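Long-range contacts in IroE-like serine hydrolase (Shewanella oneidensis, PDB 3GFF), which probably hydrolyses ester bonds, as a member of the esterase D family with an alpha/beta-hydrolase fold: residues E18-K23 against E122-P127; L22-E27 against R86-T91; D50-F55 against I81-R86. All coordinates share one frame; numbering follows the deposited sequence.

Interaction 1. Residues E18-K23 against E122-P127; sequences ESRLLK and EKELAP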
loop_
_atom_site.group_PDB
_atom_site.type_symbol
_atom_site.label_atom_id
_atom_site.label_comp_id
_atom_site.label_asym_id
_atom_site.label_seq_id
_atom_site.Cartn_x
_atom_site.Cartn_y
_atom_site.Cartn_z
ATOM N N GLU A 18 -32.204 2.498 1.066
ATOM C CA GLU A 18 -33.096 3.281 0.210
ATOM C C GLU A 18 -32.944 4.728 0.645
ATOM O O GLU A 18 -33.344 5.061 1.740
ATOM C CB GLU A 18 -34.555 2.842 0.339
ATOM C CG GLU A 18 -34.852 1.458 -0.207
ATOM C CD GLU A 18 -34.377 1.254 -1.655
ATOM O OE1 GLU A 18 -35.020 1.788 -2.606
ATOM O OE2 GLU A 18 -33.367 0.536 -1.840
ATOM N N SER A 19 -32.337 5.578 -0.192
ATOM C CA SER A 19 -32.173 6.988 0.148
ATOM C C SER A 19 -33.428 7.736 -0.210
ATOM O O SER A 19 -33.757 7.854 -1.374
ATOM C CB SER A 19 -30.994 7.650 -0.577
ATOM O OG SER A 19 -30.925 9.033 -0.255
ATOM N N ARG A 20 -34.141 8.201 0.812
ATOM C CA ARG A 20 -35.311 9.062 0.634
ATOM C C ARG A 20 -34.882 10.438 0.087
ATOM O O ARG A 20 -35.577 11.023 -0.732
ATOM C CB ARG A 20 -35.943 9.257 1.993
ATOM C CG ARG A 20 -36.219 7.937 2.711
ATOM C CD ARG A 20 -37.601 7.676 2.841
ATOM N NE ARG A 20 -38.137 8.709 3.697
ATOM C CZ ARG A 20 -39.428 8.891 3.908
ATOM N NH1 ARG A 20 -40.344 8.074 3.354
ATOM N NH2 ARG A 20 -39.811 9.889 4.682
ATOM N N LEU A 21 -33.752 10.940 0.606
ATOM C CA LEU A 21 -33.125 12.188 0.174
ATOM C C LEU A 21 -32.699 12.176 -1.297
ATOM O O LEU A 21 -32.990 13.106 -2.013
ATOM C CB LEU A 21 -31.844 12.466 0.992
ATOM C CG LEU A 21 -31.981 13.411 2.176
ATOM C CD1 LEU A 21 -30.774 13.368 3.107
ATOM C CD2 LEU A 21 -32.192 14.821 1.581
ATOM N N LEU A 22 -31.950 11.146 -1.697
ATOM C CA LEU A 22 -31.473 11.001 -3.069
ATOM C C LEU A 22 -32.512 10.316 -4.004
ATOM O O LEU A 22 -32.329 10.300 -5.222
ATOM C CB LEU A 22 -30.085 10.300 -3.089
ATOM C CG LEU A 22 -28.967 11.099 -2.383
ATOM C CD1 LEU A 22 -27.596 10.415 -2.364
ATOM C CD2 LEU A 22 -28.851 12.494 -3.026
ATOM N N LYS A 23 -33.597 9.792 -3.441
ATOM C CA LYS A 23 -34.674 9.158 -4.219
ATOM C C LYS A 23 -34.142 7.988 -5.076
ATOM O O LYS A 23 -34.542 7.787 -6.225
ATOM C CB LYS A 23 -35.414 10.217 -5.064
ATOM C CG LYS A 23 -36.874 9.884 -5.361
ATOM C CD LYS A 23 -37.605 10.962 -6.191
ATOM C CE LYS A 23 -39.153 10.796 -6.138
ATOM N NZ LYS A 23 -39.722 9.488 -6.661
ATOM N N GLU A 122 -25.106 12.059 6.500
ATOM C CA GLU A 122 -25.458 12.422 7.870
ATOM C C GLU A 122 -26.839 12.068 8.314
ATOM O O GLU A 122 -27.036 11.753 9.492
ATOM C CB GLU A 122 -25.241 13.926 8.108
ATOM C CG GLU A 122 -23.777 14.308 8.020
ATOM C CD GLU A 122 -23.474 15.674 8.559
ATOM O OE1 GLU A 122 -23.714 16.687 7.879
ATOM O OE2 GLU A 122 -22.922 15.733 9.659
ATOM N N LYS A 123 -27.796 12.158 7.391
ATOM C CA LYS A 123 -29.184 11.973 7.739
ATOM C C LYS A 123 -29.651 10.532 7.546
ATOM O O LYS A 123 -30.547 10.105 8.239
ATOM C CB LYS A 123 -30.073 12.965 6.975
ATOM C CG LYS A 123 -29.736 14.432 7.247
ATOM C CD LYS A 123 -30.111 14.869 8.657
ATOM C CE LYS A 123 -30.006 16.427 8.824
ATOM N NZ LYS A 123 -30.407 16.904 10.201
ATOM N N GLU A 124 -29.004 9.786 6.650
ATOM C CA GLU A 124 -29.401 8.408 6.379
ATOM C C GLU A 124 -28.307 7.373 6.597
ATOM O O GLU A 124 -28.440 6.503 7.470
ATOM C CB GLU A 124 -29.939 8.319 4.967
ATOM C CG GLU A 124 -31.126 9.228 4.710
ATOM C CD GLU A 124 -31.567 9.280 3.263
ATOM O OE1 GLU A 124 -30.726 9.191 2.350
ATOM O OE2 GLU A 124 -32.761 9.452 3.016
ATOM N N LEU A 125 -27.206 7.462 5.860
ATOM C CA LEU A 125 -26.169 6.435 5.985
ATOM C C LEU A 125 -25.521 6.315 7.403
ATOM O O LEU A 125 -25.572 5.238 8.007
ATOM C CB LEU A 125 -25.112 6.580 4.886
ATOM C CG LEU A 125 -24.051 5.454 4.800
ATOM C CD1 LEU A 125 -24.644 4.095 4.471
ATOM C CD2 LEU A 125 -22.947 5.808 3.792
ATOM N N ALA A 126 -24.936 7.380 7.938
ATOM C CA ALA A 126 -24.277 7.243 9.241
ATOM C C ALA A 126 -25.233 6.753 10.376
ATOM O O ALA A 126 -24.919 5.819 11.122
ATOM C CB ALA A 126 -23.477 8.524 9.627
ATOM N N PRO A 127 -26.398 7.363 10.511
ATOM C CA PRO A 127 -27.286 6.828 11.541
ATOM C C PRO A 127 -27.549 5.317 11.417
ATOM O O PRO A 127 -27.681 4.623 12.427
ATOM C CB PRO A 127 -28.581 7.627 11.329
ATOM C CG PRO A 127 -28.160 8.873 10.654
ATOM C CD PRO A 127 -26.938 8.575 9.870
#

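Interaction 2. Residues L22-E27 against R86-T91; sequences LKETRE and RMRDYT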
loop_
_atom_site.group_PDB
_atom_site.type_symbol
_atom_site.label_atom_id
_atom_site.label_comp_id
_atom_site.label_asym_id
_atom_site.label_seq_id
_atom_site.Cartn_x
_atom_site.Cartn_y
_atom_site.Cartn_z
ATOM N N LEU A 22 -31.950 11.146 -1.697
ATOM C CA LEU A 22 -31.473 11.001 -3.069
ATOM C C LEU A 22 -32.512 10.316 -4.004
ATOM O O LEU A 22 -32.329 10.300 -5.222
ATOM C CB LEU A 22 -30.085 10.300 -3.089
ATOM C CG LEU A 22 -28.967 11.099 -2.383
ATOM C CD1 LEU A 22 -27.596 10.415 -2.364
ATOM C CD2 LEU A 22 -28.851 12.494 -3.026
ATOM N N LYS A 23 -33.597 9.792 -3.441
ATOM C CA LYS A 23 -34.674 9.158 -4.219
ATOM C C LYS A 23 -34.142 7.988 -5.076
ATOM O O LYS A 23 -34.542 7.787 -6.225
ATOM C CB LYS A 23 -35.414 10.217 -5.064
ATOM C CG LYS A 23 -36.874 9.884 -5.361
ATOM C CD LYS A 23 -37.605 10.962 -6.191
ATOM C CE LYS A 23 -39.153 10.796 -6.138
ATOM N NZ LYS A 23 -39.722 9.488 -6.661
ATOM N N GLU A 24 -33.244 7.207 -4.482
ATOM C CA GLU A 24 -32.636 6.045 -5.141
ATOM C C GLU A 24 -32.130 5.059 -4.110
ATOM O O GLU A 24 -32.053 5.354 -2.922
ATOM C CB GLU A 24 -31.459 6.481 -6.052
ATOM C CG GLU A 24 -30.345 7.202 -5.319
ATOM C CD GLU A 24 -29.257 7.816 -6.228
ATOM O OE1 GLU A 24 -29.465 7.987 -7.445
ATOM O OE2 GLU A 24 -28.194 8.180 -5.700
ATOM N N THR A 25 -31.789 3.877 -4.595
ATOM C CA THR A 25 -31.135 2.859 -3.808
ATOM C C THR A 25 -29.656 3.204 -3.804
ATOM O O THR A 25 -29.089 3.531 -4.849
ATOM C CB THR A 25 -31.274 1.494 -4.472
ATOM O OG1 THR A 25 -32.660 1.233 -4.683
ATOM C CG2 THR A 25 -30.658 0.381 -3.589
ATOM N N ARG A 26 -29.055 3.166 -2.622
ATOM C CA ARG A 26 -27.654 3.407 -2.457
ATOM C C ARG A 26 -26.973 2.139 -1.930
ATOM O O ARG A 26 -27.433 1.547 -0.976
ATOM C CB ARG A 26 -27.411 4.606 -1.517
ATOM C CG ARG A 26 -27.431 5.969 -2.191
ATOM C CD ARG A 26 -26.458 5.938 -3.375
ATOM N NE ARG A 26 -25.991 7.236 -3.803
ATOM C CZ ARG A 26 -24.732 7.654 -3.817
ATOM N NH1 ARG A 26 -23.714 6.891 -3.498
ATOM N NH2 ARG A 26 -24.482 8.871 -4.228
ATOM N N GLU A 27 -25.882 1.731 -2.576
ATOM C CA GLU A 27 -25.100 0.576 -2.156
ATOM C C GLU A 27 -23.818 0.989 -1.455
ATOM O O GLU A 27 -23.229 2.071 -1.703
ATOM C CB GLU A 27 -24.776 -0.345 -3.348
ATOM C CG GLU A 27 -26.005 -1.038 -3.885
ATOM C CD GLU A 27 -25.731 -1.907 -5.104
ATOM O OE1 GLU A 27 -24.730 -1.690 -5.831
ATOM O OE2 GLU A 27 -26.552 -2.813 -5.342
ATOM N N ARG A 86 -21.812 10.167 -9.917
ATOM C CA ARG A 86 -20.609 10.768 -9.352
ATOM C C ARG A 86 -20.454 12.275 -9.625
ATOM O O ARG A 86 -20.071 13.032 -8.744
ATOM C CB ARG A 86 -19.411 10.017 -9.913
ATOM C CG ARG A 86 -18.049 10.500 -9.430
ATOM C CD ARG A 86 -16.984 9.457 -9.721
ATOM N NE ARG A 86 -15.847 9.680 -8.844
ATOM C CZ ARG A 86 -14.748 10.348 -9.187
ATOM N NH1 ARG A 86 -14.609 10.833 -10.429
ATOM N NH2 ARG A 86 -13.773 10.516 -8.288
HETATM N N MSE A 87 -20.737 12.721 -10.841
HETATM C CA MSE A 87 -20.605 14.145 -11.113
HETATM C C MSE A 87 -21.654 14.937 -10.338
HETATM O O MSE A 87 -21.449 16.084 -10.030
HETATM C CB MSE A 87 -20.665 14.460 -12.608
HETATM C CG MSE A 87 -19.373 14.103 -13.387
HETATM SE SE MSE A 87 -17.768 15.029 -12.705
HETATM C CE MSE A 87 -18.435 16.777 -13.099
ATOM N N ARG A 88 -22.761 14.311 -10.009
ATOM C CA ARG A 88 -23.825 14.997 -9.306
ATOM C C ARG A 88 -23.475 15.113 -7.847
ATOM O O ARG A 88 -23.561 16.196 -7.299
ATOM C CB ARG A 88 -25.143 14.247 -9.462
ATOM C CG ARG A 88 -26.384 14.917 -8.869
ATOM C CD ARG A 88 -27.495 13.884 -8.736
ATOM N NE ARG A 88 -27.111 12.834 -7.794
ATOM C CZ ARG A 88 -27.789 11.710 -7.580
ATOM N NH1 ARG A 88 -28.915 11.447 -8.244
ATOM N NH2 ARG A 88 -27.337 10.828 -6.695
ATOM N N ASP A 89 -23.023 14.007 -7.245
ATOM C CA ASP A 89 -22.800 13.926 -5.809
ATOM C C ASP A 89 -21.468 14.423 -5.308
ATOM O O ASP A 89 -21.361 14.747 -4.149
ATOM C CB ASP A 89 -22.927 12.477 -5.361
ATOM C CG ASP A 89 -24.312 11.899 -5.606
ATOM O OD1 ASP A 89 -25.301 12.670 -5.637
ATOM O OD2 ASP A 89 -24.413 10.659 -5.760
ATOM N N TYR A 90 -20.457 14.471 -6.161
ATOM C CA TYR A 90 -19.118 14.835 -5.722
ATOM C C TYR A 90 -18.738 16.268 -6.024
ATOM O O TYR A 90 -17.633 16.676 -5.679
ATOM C CB TYR A 90 -18.083 13.838 -6.294
ATOM C CG TYR A 90 -18.023 12.499 -5.585
ATOM C CD1 TYR A 90 -19.090 12.028 -4.834
ATOM C CD2 TYR A 90 -16.931 11.663 -5.745
ATOM C CE1 TYR A 90 -19.048 10.821 -4.210
ATOM C CE2 TYR A 90 -16.885 10.402 -5.114
ATOM C CZ TYR A 90 -17.956 9.988 -4.367
ATOM O OH TYR A 90 -17.974 8.737 -3.744
ATOM N N THR A 91 -19.650 17.021 -6.654
ATOM C CA THR A 91 -19.412 18.425 -7.016
ATOM C C THR A 91 -20.219 19.373 -6.139
ATOM O O THR A 91 -21.410 19.217 -5.985
ATOM C CB THR A 91 -19.655 18.674 -8.532
ATOM O OG1 THR A 91 -20.974 18.274 -8.914
ATOM C CG2 THR A 91 -18.610 17.877 -9.367
#

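Interaction 3. Residues D50-F55 against I81-R86; sequences DGEDQF and IHNTNR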
loop_
_atom_site.group_PDB
_atom_site.type_symbol
_atom_site.label_atom_id
_atom_site.label_comp_id
_atom_site.label_asym_id
_atom_site.label_seq_id
_atom_site.Cartn_x
_atom_site.Cartn_y
_atom_site.Cartn_z
ATOM N N ASP A 50 -15.825 6.774 -3.557
ATOM C CA ASP A 50 -15.462 6.011 -4.757
ATOM C C ASP A 50 -15.244 4.562 -4.420
ATOM O O ASP A 50 -14.308 3.946 -4.918
ATOM C CB ASP A 50 -14.217 6.586 -5.440
ATOM C CG ASP A 50 -14.500 7.865 -6.140
ATOM O OD1 ASP A 50 -15.545 7.905 -6.848
ATOM O OD2 ASP A 50 -13.709 8.811 -5.980
ATOM N N GLY A 51 -16.136 4.010 -3.612
ATOM C CA GLY A 51 -15.998 2.637 -3.127
ATOM C C GLY A 51 -15.872 1.554 -4.170
ATOM O O GLY A 51 -15.156 0.606 -3.942
ATOM N N GLU A 52 -16.538 1.723 -5.318
ATOM C CA GLU A 52 -16.543 0.726 -6.419
ATOM C C GLU A 52 -15.151 0.485 -6.930
ATOM O O GLU A 52 -14.821 -0.602 -7.294
ATOM C CB GLU A 52 -17.355 1.178 -7.654
ATOM C CG GLU A 52 -18.467 2.165 -7.412
ATOM C CD GLU A 52 -17.974 3.515 -6.967
ATOM O OE1 GLU A 52 -17.112 4.134 -7.640
ATOM O OE2 GLU A 52 -18.474 3.980 -5.934
ATOM N N ASP A 53 -14.348 1.530 -6.938
ATOM C CA ASP A 53 -12.973 1.516 -7.457
ATOM C C ASP A 53 -11.839 1.529 -6.405
ATOM O O ASP A 53 -10.800 0.910 -6.629
ATOM C CB ASP A 53 -12.793 2.731 -8.393
ATOM C CG ASP A 53 -13.640 2.633 -9.662
ATOM O OD1 ASP A 53 -14.105 1.534 -9.995
ATOM O OD2 ASP A 53 -13.830 3.644 -10.344
ATOM N N GLN A 54 -12.052 2.199 -5.273
ATOM C CA GLN A 54 -10.994 2.379 -4.252
ATOM C C GLN A 54 -11.071 1.473 -2.993
ATOM O O GLN A 54 -10.072 1.305 -2.297
ATOM C CB GLN A 54 -10.986 3.839 -3.788
ATOM C CG GLN A 54 -10.809 4.921 -4.904
ATOM C CD GLN A 54 -9.420 4.955 -5.502
ATOM O OE1 GLN A 54 -8.458 4.422 -4.949
ATOM N NE2 GLN A 54 -9.312 5.563 -6.668
ATOM N N PHE A 55 -12.228 0.863 -2.730
ATOM C CA PHE A 55 -12.424 0.122 -1.477
ATOM C C PHE A 55 -11.459 -1.025 -1.267
ATOM O O PHE A 55 -10.835 -1.118 -0.207
ATOM C CB PHE A 55 -13.853 -0.425 -1.336
ATOM C CG PHE A 55 -14.089 -1.111 -0.020
ATOM C CD1 PHE A 55 -14.404 -0.357 1.114
ATOM C CD2 PHE A 55 -13.965 -2.482 0.092
ATOM C CE1 PHE A 55 -14.610 -0.960 2.343
ATOM C CE2 PHE A 55 -14.164 -3.107 1.325
ATOM C CZ PHE A 55 -14.495 -2.342 2.453
ATOM N N ILE A 81 -18.414 3.698 0.112
ATOM C CA ILE A 81 -19.664 4.177 -0.482
ATOM C C ILE A 81 -19.609 4.092 -2.010
ATOM O O ILE A 81 -18.735 4.665 -2.642
ATOM C CB ILE A 81 -19.997 5.630 0.002
ATOM C CG1 ILE A 81 -19.916 5.703 1.518
ATOM C CG2 ILE A 81 -21.419 6.098 -0.456
ATOM C CD1 ILE A 81 -20.101 7.091 2.055
ATOM N N HIS A 82 -20.533 3.362 -2.624
ATOM C CA HIS A 82 -20.502 3.282 -4.066
ATOM C C HIS A 82 -21.199 4.477 -4.651
ATOM O O HIS A 82 -22.060 5.061 -4.012
ATOM C CB HIS A 82 -21.158 2.027 -4.621
ATOM C CG HIS A 82 -20.515 0.777 -4.161
ATOM N ND1 HIS A 82 -21.020 -0.461 -4.460
ATOM C CD2 HIS A 82 -19.435 0.571 -3.367
ATOM C CE1 HIS A 82 -20.249 -1.387 -3.912
ATOM N NE2 HIS A 82 -19.283 -0.785 -3.237
ATOM N N ASN A 83 -20.805 4.805 -5.877
ATOM C CA ASN A 83 -21.406 5.854 -6.654
ATOM C C ASN A 83 -22.577 5.389 -7.521
ATOM O O ASN A 83 -22.716 4.215 -7.886
ATOM C CB ASN A 83 -20.368 6.458 -7.598
ATOM C CG ASN A 83 -19.444 7.401 -6.910
ATOM O OD1 ASN A 83 -19.890 8.318 -6.238
ATOM N ND2 ASN A 83 -18.158 7.226 -7.114
ATOM N N THR A 84 -23.442 6.348 -7.813
ATOM C CA THR A 84 -24.481 6.164 -8.805
ATOM C C THR A 84 -24.114 7.309 -9.788
ATOM O O THR A 84 -23.389 7.085 -10.760
ATOM C CB THR A 84 -25.859 6.277 -8.193
ATOM O OG1 THR A 84 -26.048 7.596 -7.689
ATOM C CG2 THR A 84 -26.032 5.255 -7.046
ATOM N N ASN A 85 -24.534 8.541 -9.480
ATOM C CA ASN A 85 -24.165 9.716 -10.286
ATOM C C ASN A 85 -23.034 10.528 -9.578
ATOM O O ASN A 85 -23.258 11.426 -8.750
ATOM C CB ASN A 85 -25.404 10.559 -10.583
ATOM C CG ASN A 85 -25.173 11.614 -11.658
ATOM O OD1 ASN A 85 -24.036 12.006 -11.958
ATOM N ND2 ASN A 85 -26.270 12.117 -12.204
ATOM N N ARG A 86 -21.812 10.167 -9.917
ATOM C CA ARG A 86 -20.609 10.768 -9.352
ATOM C C ARG A 86 -20.454 12.275 -9.625
ATOM O O ARG A 86 -20.071 13.032 -8.744
ATOM C CB ARG A 86 -19.411 10.017 -9.913
ATOM C CG ARG A 86 -18.049 10.500 -9.430
ATOM C CD ARG A 86 -16.984 9.457 -9.721
ATOM N NE ARG A 86 -15.847 9.680 -8.844
ATOM C CZ ARG A 86 -14.748 10.348 -9.187
ATOM N NH1 ARG A 86 -14.609 10.833 -10.429
ATOM N NH2 ARG A 86 -13.773 10.516 -8.288
#

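Interaction 1. Residues E18-K23 against E122-P127
The E124 carboxylate fastens helix 114-132 to the start of the turn at S19-K23, each oxygen having its own task. E124 OE1 takes the hydroxyl of S19 on its syn lone pair, with 2.6 Å from OG to OE1. E124 OE2 receives the N-H of L21 at 3.0 Å from N to OE2; this bond is nearly straight at 168°, meeting the syn side 25° out of the carboxylate plane. A second N-H, that of R20, comes within 2.9 Å of E124 OE2 but makes a weak, bent bond. Beyond CG the E124 side chain is extended (chi2 173°), which carries its carboxylate across the gap to the turn. S19 OG also accepts from L22 N at 2.8 Å, an ST motif at the point where edge strand 12-19 ends and the chain turns back into antiparallel strand 24-31. With an alanine in place of E124, the S19 hydroxyl and the L21 N-H would probably each lose the carboxylate oxygen they bond, and the turn its polar tie to the helix. The R20 guanidinium bends away, leaving NE 5.5 Å from E124 OE2, too far for a salt bridge. Packing is modest: L21 CD1 lies 4.0 Å from K123 CB, and L21 CB sits 3.7 Å from E124 OE1. Beside them, S19 and L22 touch F120 of the same helix.

Interaction 2. Residues L22-E27 against R86-T91
E24 OE2 is gripped by two arginines, R26 from its own strand and R88 from helix 86-89, which reach it from opposite faces of the carboxylate plane. R88 NH2 donates at 3.0 Å to E24 OE2; the oxygen lies in the guanidinium plane, whereas the donor stands 38° above that of the carboxylate. R26 NE donates at 3.1 Å to the same E24 OE2, on the anti side and tilted out of plane. T84 adds a further hydrogen bond to this oxygen from the loop before the helix. E24 CG sits between its backbone N and carbonyl carbon (chi1 59°), and the extended chain beyond carries the carboxylate toward R88, whose side chain comes from the opposite direction.

R88 is itself held by its neighbour D89. Its NE donates at 2.8 Å to D89 OD1 and its NH2 at 2.9 Å to the same D89 OD1, a side-on grip with both nitrogens on one oxygen. A bend at chi3 (64°) turns the R88 guanidinium back toward D89, and its edge can therefore meet E24 and D89 together. L22 CD2 lies over one face of that guanidinium, 4.3 Å from R88 NH2. R26 NH2 points at the D89 carboxylate as well, but R26 NH2 and D89 OD2 are modelled too close together, which makes the exact geometry of that salt bridge doubtful. Each arginine thus lies between the two acids, an order that probably offsets the nearness of like charges, though its R26-D89 side is uncertain.

F117 and F120 of helix 114-132 touch the R26 side chain. K23 and E24 both face S19, forming a G1 beta bulge, and from there a salt-bridge network of E24, R26, R88 and D89 ties the beginning of strand 24-31 to the short helix 86-89.

Interaction 3. Residues D50-F55 against I81-R86
The H82 imidazole has E52 over one face: E52 CA stands 4.2 Å above the ring plane, offset toward the rim. The two side chains slide past each other in opposite directions, with the E52 carboxylate almost perpendicular to the ring at 89°. The R86 guanidinium meets the D50 carboxylate edge-on, the two planes 44° apart. N83 ND2 also lies in the guanidinium plane, at its edge. R86 NE donates at 2.7 Å to D50 OD1 and R86 NH2 at 2.9 Å to D50 OD2, a side-on salt bridge with one nitrogen to each oxygen, both on the syn side. R86 CG is anti to the backbone N, and the chain stays extended as far as NE, delivering the guanidinium to the carboxylate; the two side chains cross at about a right angle.

N83 lies between these two pairs. Its ND2 is 2.7 Å from D50 OD1 and 3.3 Å from E52 OE1, both weak hydrogen bonds, so the amide links the two carboxylates. N83 N also points at E52 OE2, but that oxygen is crowded and the bond modelled too short to be read closely.

Between the backbones, G51 N donates at 2.9 Å to I81 O, the donor lying 44° out of the carbonyl plane. A side chain at G51 would point toward the I81-R86 segment and run into I81 O; glycine allows the backbones this close approach.

D50 sits at the N-cap position of helix 51-65, though its side chain makes no capping bond; its backbone N hydrogen-bonds to the hydroxyl oxygen of Y90. I81 ends strand 77-81, between strands 24-31 and 43-48, and its side chain packs on helix 114-132, while R86 begins helix 86-89 and touches S145, the probable nucleophile of a Ser-His-Asp triad.

Overall arrangement
Interaction 1 lies at the surface, whereas interactions 2 and 3 are partly buried, with 3 nearer the centre of the chain. Interactions 1 and 2 share L22 and K23 and hold the turn of one hairpin and the start of its second strand, against helices 114-132 and 86-89 respectively. Their chemistry differs accordingly: a single carboxylate serving a hydroxyl and backbone N-H groups in the first, a multi-residue charge network in the second. Interaction 3 mixes one salt bridge with amide and backbone bonds at strand and helix ends. It meets interaction 2 through the shared R86 and two hydrogen bonds that involve side-chain hydroxyls, and it touches interaction 1 where L125 packs on I81.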